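Local coordinates for fructokinase (Vibrio cholerae serotype O1, PDB 5EYN), which catalyses the ATP-dependent phosphorylation of fructose, as a carbohydrate kinase of the PfkB family, at residues I144-Q149 with Q187-R192; S154-I159 with V194-V199; E218-I223 with P229-T234; A240-P245 with D290-A295. All blocks are in the same frame, centred on the assembly; numbering follows the deposited sequence.

Interaction 1 of 4, residues I144-Q149 with Q187-R192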
loop_
_atom_site.group_PDB
_atom_site.type_symbol
_atom_site.label_atom_id
_atom_site.label_comp_id
_atom_site.label_asym_id
_atom_site.label_seq_id
_atom_site.Cartn_x
_atom_site.Cartn_y
_atom_site.Cartn_z
ATOM N N ILE A 144 -1.694 -5.588 17.029
ATOM C CA ILE A 144 -2.148 -5.763 15.670
ATOM C C ILE A 144 -2.432 -7.248 15.415
ATOM O O ILE A 144 -3.338 -7.592 14.653
ATOM C CB ILE A 144 -1.163 -5.158 14.656
ATOM C CG1 ILE A 144 -1.450 -3.669 14.524
ATOM C CG2 ILE A 144 -1.268 -5.841 13.284
ATOM C CD1 ILE A 144 -0.537 -2.952 13.553
ATOM N N ALA A 145 -1.692 -8.135 16.062
ATOM C CA ALA A 145 -1.915 -9.561 15.876
ATOM C C ALA A 145 -3.285 -9.992 16.383
ATOM O O ALA A 145 -3.787 -11.032 15.980
ATOM C CB ALA A 145 -0.823 -10.351 16.580
ATOM N N LEU A 146 -3.867 -9.180 17.254
ATOM C CA LEU A 146 -5.173 -9.438 17.834
ATOM C C LEU A 146 -6.276 -8.679 17.127
ATOM O O LEU A 146 -7.419 -8.755 17.532
ATOM C CB LEU A 146 -5.167 -8.997 19.290
ATOM C CG LEU A 146 -3.994 -9.516 20.122
ATOM C CD1 LEU A 146 -4.089 -9.000 21.546
ATOM C CD2 LEU A 146 -3.934 -11.045 20.098
ATOM N N ALA A 147 -5.962 -7.920 16.080
ATOM C CA ALA A 147 -6.959 -7.005 15.539
ATOM C C ALA A 147 -8.124 -7.694 14.846
ATOM O O ALA A 147 -9.257 -7.251 15.000
ATOM C CB ALA A 147 -6.309 -5.970 14.606
ATOM N N ASN A 148 -7.837 -8.717 14.043
ATOM C CA ASN A 148 -8.879 -9.396 13.283
ATOM C C ASN A 148 -8.637 -10.881 13.291
ATOM O O ASN A 148 -7.539 -11.337 13.574
ATOM C CB ASN A 148 -8.910 -8.903 11.842
ATOM C CG ASN A 148 -9.091 -7.415 11.752
ATOM O OD1 ASN A 148 -10.200 -6.889 11.891
ATOM N ND2 ASN A 148 -8.003 -6.722 11.513
ATOM N N GLN A 149 -9.684 -11.639 12.993
ATOM C CA GLN A 149 -9.545 -13.067 12.811
ATOM C C GLN A 149 -9.054 -13.385 11.416
ATOM O O GLN A 149 -9.348 -12.648 10.484
ATOM C CB GLN A 149 -10.901 -13.744 13.004
ATOM C CG GLN A 149 -11.520 -13.517 14.360
ATOM C CD GLN A 149 -10.749 -14.196 15.483
ATOM O OE1 GLN A 149 -9.733 -14.865 15.260
ATOM N NE2 GLN A 149 -11.196 -13.977 16.700
ATOM N N GLN A 187 -10.400 -2.612 23.159
ATOM C CA GLN A 187 -10.066 -2.503 24.571
ATOM C C GLN A 187 -10.133 -3.854 25.263
ATOM O O GLN A 187 -9.193 -4.264 25.931
ATOM C CB GLN A 187 -10.971 -1.513 25.287
ATOM C CG GLN A 187 -10.559 -1.259 26.738
ATOM C CD GLN A 187 -11.507 -0.327 27.454
ATOM O OE1 GLN A 187 -12.708 -0.343 27.206
ATOM N NE2 GLN A 187 -10.971 0.492 28.347
ATOM N N ALA A 188 -11.241 -4.555 25.094
ATOM C CA ALA A 188 -11.422 -5.830 25.770
ATOM C C ALA A 188 -10.442 -6.886 25.277
ATOM O O ALA A 188 -9.952 -7.708 26.046
ATOM C CB ALA A 188 -12.837 -6.318 25.582
ATOM N N THR A 189 -10.189 -6.907 23.979
ATOM C CA THR A 189 -9.302 -7.922 23.414
ATOM C C THR A 189 -7.864 -7.704 23.895
ATOM O O THR A 189 -7.172 -8.633 24.308
ATOM C CB THR A 189 -9.355 -7.895 21.884
ATOM O OG1 THR A 189 -10.692 -8.138 21.439
ATOM C CG2 THR A 189 -8.450 -8.934 21.287
ATOM N N VAL A 190 -7.425 -6.457 23.881
ATOM C CA VAL A 190 -6.090 -6.127 24.360
ATOM C C VAL A 190 -5.971 -6.449 25.848
ATOM O O VAL A 190 -4.970 -7.033 26.275
ATOM C CB VAL A 190 -5.774 -4.645 24.073
ATOM C CG1 VAL A 190 -4.544 -4.192 24.840
ATOM C CG2 VAL A 190 -5.605 -4.433 22.570
ATOM N N MET A 191 -6.987 -6.123 26.646
ATOM C CA MET A 191 -6.869 -6.395 28.069
ATOM C C MET A 191 -6.878 -7.890 28.368
ATOM O O MET A 191 -6.276 -8.320 29.348
ATOM C CB MET A 191 -7.941 -5.654 28.864
ATOM C CG MET A 191 -7.747 -4.144 28.818
ATOM S SD MET A 191 -6.086 -3.574 29.243
ATOM C CE MET A 191 -6.079 -3.874 30.999
ATOM N N ARG A 192 -7.532 -8.690 27.528
ATOM C CA ARG A 192 -7.446 -10.142 27.660
ATOM C C ARG A 192 -5.997 -10.603 27.517
ATOM O O ARG A 192 -5.537 -11.449 28.284
ATOM C CB ARG A 192 -8.336 -10.826 26.619
ATOM C CG ARG A 192 -8.349 -12.348 26.693
ATOM C CD ARG A 192 -9.158 -12.946 25.546
ATOM N NE ARG A 192 -8.851 -14.355 25.374
ATOM C CZ ARG A 192 -9.149 -15.078 24.304
ATOM N NH1 ARG A 192 -9.784 -14.533 23.284
ATOM N NH2 ARG A 192 -8.811 -16.361 24.270
#

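Interaction 2 of 4, residues S154-I159 with V194-V199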
loop_
_atom_site.group_PDB
_atom_site.type_symbol
_atom_site.label_atom_id
_atom_site.label_comp_id
_atom_site.label_asym_id
_atom_site.label_seq_id
_atom_site.Cartn_x
_atom_site.Cartn_y
_atom_site.Cartn_z
ATOM N N SER A 154 -5.627 -17.184 16.556
ATOM C CA SER A 154 -4.382 -17.939 16.411
ATOM C C SER A 154 -3.321 -17.460 17.400
ATOM O O SER A 154 -2.583 -18.253 17.965
ATOM C CB SER A 154 -3.827 -17.833 14.989
ATOM O OG SER A 154 -4.705 -18.425 14.058
ATOM N N THR A 155 -3.272 -16.161 17.615
ATOM C CA THR A 155 -2.273 -15.579 18.475
ATOM C C THR A 155 -2.600 -15.885 19.926
ATOM O O THR A 155 -1.730 -16.207 20.714
ATOM C CB THR A 155 -2.172 -14.061 18.212
ATOM O OG1 THR A 155 -1.744 -13.842 16.863
ATOM C CG2 THR A 155 -1.191 -13.446 19.146
ATOM N N PHE A 156 -3.870 -15.805 20.295
ATOM C CA PHE A 156 -4.235 -16.238 21.644
ATOM C C PHE A 156 -3.896 -17.720 21.880
ATOM O O PHE A 156 -3.487 -18.094 22.979
ATOM C CB PHE A 156 -5.707 -15.971 21.957
ATOM C CG PHE A 156 -5.980 -14.560 22.385
ATOM C CD1 PHE A 156 -5.453 -14.070 23.560
ATOM C CD2 PHE A 156 -6.813 -13.743 21.644
ATOM C CE1 PHE A 156 -5.721 -12.777 23.962
ATOM C CE2 PHE A 156 -7.077 -12.456 22.048
ATOM C CZ PHE A 156 -6.536 -11.972 23.206
ATOM N N ALA A 157 -4.049 -18.558 20.860
ATOM C CA ALA A 157 -3.677 -19.964 20.996
ATOM C C ALA A 157 -2.174 -20.084 21.179
ATOM O O ALA A 157 -1.714 -20.865 21.999
ATOM C CB ALA A 157 -4.145 -20.773 19.794
ATOM N N ALA A 158 -1.404 -19.307 20.423
ATOM C CA ALA A 158 0.047 -19.335 20.564
ATOM C C ALA A 158 0.447 -18.943 21.978
ATOM O O ALA A 158 1.298 -19.574 22.582
ATOM C CB ALA A 158 0.705 -18.422 19.557
ATOM N N ILE A 159 -0.179 -17.906 22.514
ATOM C CA ILE A 159 0.084 -17.490 23.883
ATOM C C ILE A 159 -0.233 -18.622 24.869
ATOM O O ILE A 159 0.585 -18.928 25.738
ATOM C CB ILE A 159 -0.716 -16.230 24.231
ATOM C CG1 ILE A 159 -0.176 -15.026 23.438
ATOM C CG2 ILE A 159 -0.657 -15.950 25.696
ATOM C CD1 ILE A 159 -1.095 -13.833 23.489
ATOM N N VAL A 194 -3.302 -8.666 28.021
ATOM C CA VAL A 194 -2.585 -8.145 29.181
ATOM C C VAL A 194 -2.661 -9.145 30.351
ATOM O O VAL A 194 -1.685 -9.348 31.075
ATOM C CB VAL A 194 -3.144 -6.771 29.606
ATOM C CG1 VAL A 194 -2.605 -6.345 30.959
ATOM C CG2 VAL A 194 -2.806 -5.720 28.548
ATOM N N GLY A 195 -3.820 -9.772 30.510
ATOM C CA GLY A 195 -4.021 -10.753 31.563
ATOM C C GLY A 195 -3.280 -12.064 31.393
ATOM O O GLY A 195 -3.217 -12.863 32.330
ATOM N N LEU A 196 -2.699 -12.289 30.218
ATOM C CA LEU A 196 -1.974 -13.532 29.959
ATOM C C LEU A 196 -0.455 -13.349 30.056
ATOM O O LEU A 196 0.296 -14.323 30.080
ATOM C CB LEU A 196 -2.304 -14.041 28.561
ATOM C CG LEU A 196 -3.758 -14.466 28.371
ATOM C CD1 LEU A 196 -4.080 -14.681 26.908
ATOM C CD2 LEU A 196 -4.070 -15.736 29.165
ATOM N N ALA A 197 0.015 -12.109 30.119
ATOM C CA ALA A 197 1.421 -11.829 29.914
ATOM C C ALA A 197 2.219 -11.835 31.216
ATOM O O ALA A 197 1.713 -11.496 32.285
ATOM C CB ALA A 197 1.560 -10.491 29.205
ATOM N N ASP A 198 3.481 -12.234 31.106
ATOM C CA ASP A 198 4.453 -12.062 32.174
ATOM C C ASP A 198 5.024 -10.655 32.228
ATOM O O ASP A 198 5.323 -10.141 33.306
ATOM C CB ASP A 198 5.589 -13.056 31.973
ATOM C CG ASP A 198 5.131 -14.474 32.104
ATOM O OD1 ASP A 198 4.957 -14.911 33.266
ATOM O OD2 ASP A 198 4.950 -15.148 31.069
ATOM N N VAL A 199 5.188 -10.058 31.050
ATOM C CA VAL A 199 5.729 -8.715 30.914
ATOM C C VAL A 199 4.808 -7.916 30.014
ATOM O O VAL A 199 4.439 -8.393 28.936
ATOM C CB VAL A 199 7.119 -8.764 30.256
ATOM C CG1 VAL A 199 7.697 -7.364 30.042
ATOM C CG2 VAL A 199 8.086 -9.586 31.084
#

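Interaction 3 of 4, residues E218-I223 with P229-T234. With ADP (adenosine-5'-diphosphate), chain E.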
loop_
_atom_site.group_PDB
_atom_site.type_symbol
_atom_site.label_atom_id
_atom_site.label_comp_id
_atom_site.label_asym_id
_atom_site.label_seq_id
_atom_site.Cartn_x
_atom_site.Cartn_y
_atom_site.Cartn_z
ATOM N N GLU A 218 -3.074 6.099 38.413
ATOM C CA GLU A 218 -4.402 5.524 38.313
ATOM C C GLU A 218 -4.431 4.334 37.357
ATOM O O GLU A 218 -5.116 3.345 37.611
ATOM C CB GLU A 218 -5.413 6.587 37.874
ATOM C CG GLU A 218 -5.590 7.722 38.873
ATOM C CD GLU A 218 -6.319 7.288 40.127
ATOM O OE1 GLU A 218 -6.919 6.190 40.114
ATOM O OE2 GLU A 218 -6.290 8.038 41.129
ATOM N N GLY A 219 -3.691 4.421 36.257
ATOM C CA GLY A 219 -3.617 3.306 35.333
ATOM C C GLY A 219 -3.014 2.063 35.969
ATOM O O GLY A 219 -3.504 0.951 35.769
ATOM N N LEU A 220 -1.947 2.237 36.737
ATOM C CA LEU A 220 -1.307 1.099 37.392
ATOM C C LEU A 220 -2.244 0.479 38.428
ATOM O O LEU A 220 -2.296 -0.742 38.582
ATOM C CB LEU A 220 0.007 1.520 38.040
ATOM C CG LEU A 220 1.130 1.837 37.052
ATOM C CD1 LEU A 220 2.339 2.381 37.779
ATOM C CD2 LEU A 220 1.515 0.603 36.236
ATOM N N GLN A 221 -2.987 1.311 39.144
ATOM C CA GLN A 221 -3.930 0.779 40.122
ATOM C C GLN A 221 -5.012 -0.038 39.416
ATOM O O GLN A 221 -5.445 -1.075 39.911
ATOM C CB GLN A 221 -4.560 1.911 40.936
ATOM C CG GLN A 221 -3.581 2.621 41.866
ATOM C CD GLN A 221 -4.173 3.866 42.504
ATOM O OE1 GLN A 221 -5.189 4.391 42.046
ATOM N NE2 GLN A 221 -3.534 4.347 43.564
ATOM N N ALA A 222 -5.434 0.427 38.245
ATOM C CA ALA A 222 -6.501 -0.229 37.507
ATOM C C ALA A 222 -6.113 -1.614 37.006
ATOM O O ALA A 222 -6.981 -2.446 36.765
ATOM C CB ALA A 222 -6.954 0.646 36.343
ATOM N N ILE A 223 -4.818 -1.874 36.848
ATOM C CA ILE A 223 -4.388 -3.192 36.399
ATOM C C ILE A 223 -3.787 -4.033 37.527
ATOM O O ILE A 223 -3.264 -5.116 37.283
ATOM C CB ILE A 223 -3.397 -3.109 35.206
ATOM C CG1 ILE A 223 -2.109 -2.375 35.593
ATOM C CG2 ILE A 223 -4.071 -2.443 34.007
ATOM C CD1 ILE A 223 -1.042 -2.378 34.479
ATOM N N PRO A 229 3.595 -9.755 36.500
ATOM C CA PRO A 229 4.908 -9.796 37.148
ATOM C C PRO A 229 5.765 -8.560 36.864
ATOM O O PRO A 229 6.405 -8.047 37.779
ATOM C CB PRO A 229 5.538 -11.061 36.566
ATOM C CG PRO A 229 4.382 -11.926 36.238
ATOM C CD PRO A 229 3.324 -10.987 35.745
ATOM N N LEU A 230 5.755 -8.083 35.626
ATOM C CA LEU A 230 6.534 -6.914 35.266
ATOM C C LEU A 230 5.766 -6.035 34.310
ATOM O O LEU A 230 5.378 -6.473 33.232
ATOM C CB LEU A 230 7.847 -7.332 34.617
ATOM C CG LEU A 230 8.703 -6.217 34.008
ATOM C CD1 LEU A 230 9.057 -5.149 35.044
ATOM C CD2 LEU A 230 9.958 -6.806 33.402
ATOM N N VAL A 231 5.550 -4.788 34.715
ATOM C CA VAL A 231 4.942 -3.780 33.863
ATOM C C VAL A 231 5.965 -2.677 33.693
ATOM O O VAL A 231 6.584 -2.220 34.657
ATOM C CB VAL A 231 3.650 -3.198 34.478
ATOM C CG1 VAL A 231 3.178 -1.986 33.707
ATOM C CG2 VAL A 231 2.548 -4.243 34.506
ATOM N N VAL A 232 6.152 -2.252 32.452
ATOM C CA VAL A 232 7.017 -1.136 32.164
ATOM C C VAL A 232 6.179 -0.105 31.430
ATOM O O VAL A 232 5.453 -0.446 30.502
ATOM C CB VAL A 232 8.198 -1.570 31.306
ATOM C CG1 VAL A 232 9.075 -0.376 30.991
ATOM C CG2 VAL A 232 8.984 -2.642 32.016
ATOM N N VAL A 233 6.246 1.143 31.874
ATOM C CA VAL A 233 5.551 2.228 31.216
ATOM C C VAL A 233 6.612 3.171 30.688
ATOM O O VAL A 233 7.358 3.779 31.470
ATOM C CB VAL A 233 4.625 3.002 32.180
ATOM C CG1 VAL A 233 3.824 4.052 31.408
ATOM C CG2 VAL A 233 3.706 2.046 32.927
ATOM N N THR A 234 6.699 3.297 29.369
ATOM C CA THR A 234 7.688 4.188 28.791
ATOM C C THR A 234 7.226 5.632 28.901
ATOM O O THR A 234 6.035 5.946 28.781
ATOM C CB THR A 234 8.023 3.814 27.339
ATOM O OG1 THR A 234 6.833 3.827 26.550
ATOM C CG2 THR A 234 8.657 2.428 27.280
HETATM P PB ADP E . 8.030 4.625 19.874
HETATM O O1B ADP E . 8.628 3.518 19.045
HETATM O O2B ADP E . 6.557 4.376 20.108
HETATM O O3B ADP E . 8.216 5.928 19.137
HETATM P PA ADP E . 8.711 5.913 22.248
HETATM O O1A ADP E . 9.007 7.102 21.351
HETATM O O2A ADP E . 7.275 6.044 22.702
HETATM O O3A ADP E . 8.797 4.677 21.269
HETATM O "O5'" ADP E . 9.636 5.871 23.557
HETATM C "C5'" ADP E . 10.083 4.672 24.085
HETATM C "C4'" ADP E . 11.457 4.705 24.713
HETATM O "O4'" ADP E . 12.392 5.242 23.805
HETATM C "C3'" ADP E . 11.581 5.482 25.976
HETATM O "O3'" ADP E . 11.200 4.720 27.081
HETATM C "C2'" ADP E . 13.024 5.783 25.994
HETATM O "O2'" ADP E . 13.797 4.710 26.380
HETATM C "C1'" ADP E . 13.283 6.017 24.559
HETATM N N9 ADP E . 13.146 7.385 24.147
HETATM C C8 ADP E . 12.136 7.944 23.454
HETATM N N7 ADP E . 12.386 9.226 23.239
HETATM C C5 ADP E . 13.564 9.532 23.785
HETATM C C6 ADP E . 14.342 10.674 23.878
HETATM N N6 ADP E . 13.905 11.913 23.317
HETATM N N1 ADP E . 15.508 10.615 24.515
HETATM C C2 ADP E . 15.979 9.481 25.065
HETATM N N3 ADP E . 15.251 8.342 24.997
HETATM C C4 ADP E . 14.067 8.356 24.371
#

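Interaction 4 of 4, residues A240-P245 with D290-A295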
loop_
_atom_site.group_PDB
_atom_site.type_symbol
_atom_site.label_atom_id
_atom_site.label_comp_id
_atom_site.label_asym_id
_atom_site.label_seq_id
_atom_site.Cartn_x
_atom_site.Cartn_y
_atom_site.Cartn_z
ATOM N N ALA A 240 11.599 5.177 31.759
ATOM C CA ALA A 240 10.553 4.189 31.965
ATOM C C ALA A 240 10.263 3.998 33.440
ATOM O O ALA A 240 11.166 4.040 34.277
ATOM C CB ALA A 240 10.953 2.877 31.352
ATOM N N LEU A 241 8.988 3.809 33.751
ATOM C CA LEU A 241 8.557 3.415 35.076
ATOM C C LEU A 241 8.483 1.902 35.103
ATOM O O LEU A 241 7.857 1.283 34.251
ATOM C CB LEU A 241 7.207 4.042 35.409
ATOM C CG LEU A 241 6.717 3.771 36.839
ATOM C CD1 LEU A 241 5.673 4.778 37.258
ATOM C CD2 LEU A 241 6.129 2.387 36.982
ATOM N N VAL A 242 9.125 1.310 36.097
ATOM C CA VAL A 242 9.195 -0.137 36.234
ATOM C C VAL A 242 8.363 -0.536 37.444
ATOM O O VAL A 242 8.615 -0.073 38.550
ATOM C CB VAL A 242 10.650 -0.589 36.428
ATOM C CG1 VAL A 242 10.728 -2.096 36.541
ATOM C CG2 VAL A 242 11.531 -0.084 35.286
ATOM N N ALA A 243 7.338 -1.346 37.209
ATOM C CA ALA A 243 6.419 -1.746 38.265
ATOM C C ALA A 243 6.436 -3.261 38.420
ATOM O O ALA A 243 6.098 -4.006 37.495
ATOM C CB ALA A 243 5.004 -1.263 37.970
ATOM N N THR A 244 6.857 -3.693 39.598
ATOM C CA THR A 244 6.872 -5.097 39.974
ATOM C C THR A 244 6.127 -5.174 41.298
ATOM O O THR A 244 5.765 -4.155 41.851
ATOM C CB THR A 244 8.304 -5.604 40.107
ATOM O OG1 THR A 244 9.009 -4.761 41.021
ATOM C CG2 THR A 244 8.987 -5.584 38.752
ATOM N N PRO A 245 5.864 -6.383 41.813
ATOM C CA PRO A 245 5.051 -6.405 43.035
ATOM C C PRO A 245 5.642 -5.569 44.181
ATOM O O PRO A 245 6.798 -5.711 44.568
ATOM C CB PRO A 245 4.996 -7.892 43.386
ATOM C CG PRO A 245 5.105 -8.571 42.056
ATOM C CD PRO A 245 6.059 -7.728 41.250
ATOM N N ASP A 290 18.538 -3.636 35.221
ATOM C CA ASP A 290 19.588 -3.590 34.204
ATOM C C ASP A 290 19.005 -3.753 32.792
ATOM O O ASP A 290 19.434 -3.078 31.849
ATOM C CB ASP A 290 20.624 -4.688 34.482
ATOM C CG ASP A 290 21.641 -4.822 33.373
ATOM O OD1 ASP A 290 22.632 -4.075 33.400
ATOM O OD2 ASP A 290 21.458 -5.662 32.472
ATOM N N ALA A 291 18.028 -4.640 32.636
ATOM C CA ALA A 291 17.404 -4.839 31.327
ATOM C C ALA A 291 16.712 -3.572 30.854
ATOM O O ALA A 291 16.756 -3.251 29.668
ATOM C CB ALA A 291 16.419 -5.997 31.359
ATOM N N VAL A 292 16.115 -2.834 31.786
ATOM C CA VAL A 292 15.457 -1.569 31.462
ATOM C C VAL A 292 16.488 -0.485 31.130
ATOM O O VAL A 292 16.246 0.361 30.275
ATOM C CB VAL A 292 14.510 -1.118 32.590
ATOM C CG1 VAL A 292 13.918 0.257 32.327
ATOM C CG2 VAL A 292 13.381 -2.119 32.737
ATOM N N LYS A 293 17.645 -0.521 31.772
ATOM C CA LYS A 293 18.705 0.402 31.406
ATOM C C LYS A 293 19.124 0.170 29.953
ATOM O O LYS A 293 19.293 1.116 29.185
ATOM C CB LYS A 293 19.895 0.216 32.353
ATOM C CG LYS A 293 21.124 1.037 32.025
ATOM C CD LYS A 293 22.238 0.822 33.072
ATOM C CE LYS A 293 23.444 1.725 32.808
ATOM N NZ LYS A 293 24.489 1.559 33.852
ATOM N N TRP A 294 19.295 -1.090 29.574
ATOM C CA TRP A 294 19.571 -1.424 28.182
ATOM C C TRP A 294 18.435 -0.957 27.282
ATOM O O TRP A 294 18.670 -0.393 26.213
ATOM C CB TRP A 294 19.756 -2.933 28.011
ATOM C CG TRP A 294 21.128 -3.446 28.375
ATOM C CD1 TRP A 294 21.825 -3.212 29.535
ATOM C CD2 TRP A 294 21.967 -4.277 27.569
ATOM N NE1 TRP A 294 23.043 -3.850 29.491
ATOM C CE2 TRP A 294 23.154 -4.508 28.295
ATOM C CE3 TRP A 294 21.827 -4.857 26.306
ATOM C CZ2 TRP A 294 24.190 -5.288 27.794
ATOM C CZ3 TRP A 294 22.856 -5.620 25.805
ATOM C CH2 TRP A 294 24.021 -5.835 26.550
ATOM N N ALA A 295 17.197 -1.235 27.691
ATOM C CA ALA A 295 16.026 -0.847 26.919
ATOM C C ALA A 295 16.012 0.653 26.621
ATOM O O ALA A 295 15.768 1.081 25.489
ATOM C CB ALA A 295 14.762 -1.245 27.673
#

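Interaction 1 of 4, residues I144-Q149 with Q187-R192
Thr189 of helix 186-194 meets Leu146 of the loop that follows strand 138-142. The branch that does the touching is the methyl: Thr189 CG2 lies 3.8 Å from Leu146 CB and 3.9 Å from the carbonyl oxygen Leu146 O. With OG1 set beside the backbone N (chi1 -59°), the hydroxyl hydrogen-bonds to Glu185 O one turn earlier, and CG2 is presented to the loop. At the next residue, Val190, the approach is looser. Leu146 CD1 comes within 4.5 Å of Val190 CA, while the valine methyls stay farther off and pack instead on Phe171, which Leu146 also touches. Arg192, one turn on from Thr189, bypasses the loop and makes a cation-pi contact with Phe156 of helix 151-165. On the loop side, a turn closed by Ala147 N to Ile144 O, 3.0 Å, spans Leu146, and Arg152 takes Leu146 O through NE and Ala147 O through NH2. Ile144, at the start of this turn, touches the bound fructose. Because the segments exchange no hydrogen bond, and the Thr189 hydroxyl and the Leu146 carbonyl are bonded to Glu185 and Arg152, the contact is an apolar one, joining the loop that lines part of the sugar pocket to helix 186-194.

Interaction 2 of 4, residues S154-I159 with V194-V199
Leu196, in the turn between helix 186-194 and strand 199-203, reaches into the angle between Phe156 and Ile159, one turn apart on helix 151-165. The tight part of the contact centres on its CD1 methyl. Leu196 CD1 lies 3.7 Å from Phe156 CD1, coming to the edge of the ring near its plane and not over a face. The same methyl is 3.8 Å from Ile159 CG2, which also sits 3.8 Å from Leu196 CB. Ile159 turns that branch towards the leucine because CG2 stands opposite the backbone N while CG1 lies beside it (chi1 -69°). Both helix side chains cross the leucine at about a right angle, making this a compact meeting of aliphatic carbons with a ring edge. Behind it, Ile159 also rests on Leu139 and Val169 of the central sheet, and Phe156 continues onto Ala193.

The turn itself is the looser side. Leu196 is partly exposed and Gly195 is exposed, and the type I turn from Val194 to Ala197 is closed by a weak bond, Ala197 N to Val194 O at 3.4 Å. Lys163, farther along helix 151-165, hydrogen-bonds to Leu196 O. No hydrogen bond joins the two segments themselves, so their cohesion is van der Waals and hydrophobic, with Leu196 packing the turn after helix 186-194 against helix 151-165.

Interaction 3 of 4, residues E218-I223 with P229-T234
On the strand whose last residue, Thr234, borders the ADP pocket, Val231 and Val233 pack against Leu220 and Ile223 of 218-223. Val231 stands between these two residues and gives one methyl to each. Its CG1 lies 4.0 Å from Leu220 CD2, the two side chains sliding past each other in opposite directions; its CG2 lies 4.0 Å from Ile223 CD1, and here the side chains reach towards each other tip to tip. Ile223 makes this approach with CG1 lodged between the backbone N and the carbonyl carbon (chi1 62°), after which the chain runs extended to CD1. Leu220 leaves the helix at an angle to the strand, but CD2 also reaches Val233, 4.2 Å from its CG2.

The strand belongs to the large central sheet of the PfkB fold, an alpha/beta/alpha sandwich, and its two faces serve different layers. Val231 and Val233 point towards helix 216-222, whereas Val232 points away and packs on Phe268 of helix 264-278. Leu220 and Ile223 are further flanked by Leu241 and Phe202 of the adjoining strands.

At the C-terminal end of the strand Thr234 borders the nucleotide. Its CB is 3.3 Å from the ribose oxygen O3' of ADP, and its CG2 is 3.4 Å from the same atom. The hydroxyl of Thr234 is turned to a weak hydrogen bond with Phe202 O, while Asn296 and the backbone oxygens of Gly239 and Val256 are among the groups that hydrogen-bond ADP.

Interaction 4 of 4, residues A240-P245 with D290-A295
Val242 of strand 240-244 and Val292 of helix 285-302 reach towards each other tip to tip. A single methyl of the strand residue, Val242 CG2, fits against the fork of its partner, 3.7 Å from Val292 CG2 and 3.8 Å from Val292 CG1. Ala240, two residues earlier on the same face of the strand, adds a lighter touch, its CB lying 4.1 Å from Val292 CG1. Val292 can serve both because it points at the strand with CG1 opposite its backbone N (chi1 175°), which spreads the two methyls across the contact.

The next shell is largely apolar. Val251 of the outermost strand touches Val242 and Val292 alike, and Phe268 of helix 264-278 packs on Ala240 and on Ala295, one turn beyond Val292. Farther out, Arg275 forms a salt bridge with Asp290 and a cation-pi contact with Trp294, tying helix 285-302 to helix 264-278.

The strand begins just after Gly239 and the helical segment stops just before Asn296; these two residues supply some of the hydrogen bonds to ADP, whose nearest approach to the Ala240 side chain is about 5 Å. With only methyl groups meeting across it, the contact gives close fit but little directional hold: it seats helix 285-302 on the sheet through apolar packing.

How the interactions relate
Following the chain, interaction 1 opens in the loop after strand 138-142 and interaction 2 opens on the following helix; interaction 1 then closes on helix 186-194 and interaction 2 in the turn behind it. The two loops therefore cross, and their segments touch, both joining chain from before strand 168-172 to helix 186-194 and the turn after it. Interaction 3 comes next in series and closes a short connection between helix 216-222 and strand 230-234. Val231 O to Ala243 N, 2.8 Å, probably hydrogen-bonds this strand to 240-244, where interaction 4 opens before closing 45 residues later on helix 285-302. Asp198 O to Leu230 N, 3.1 Å, probably links interactions 2 and 3 likewise.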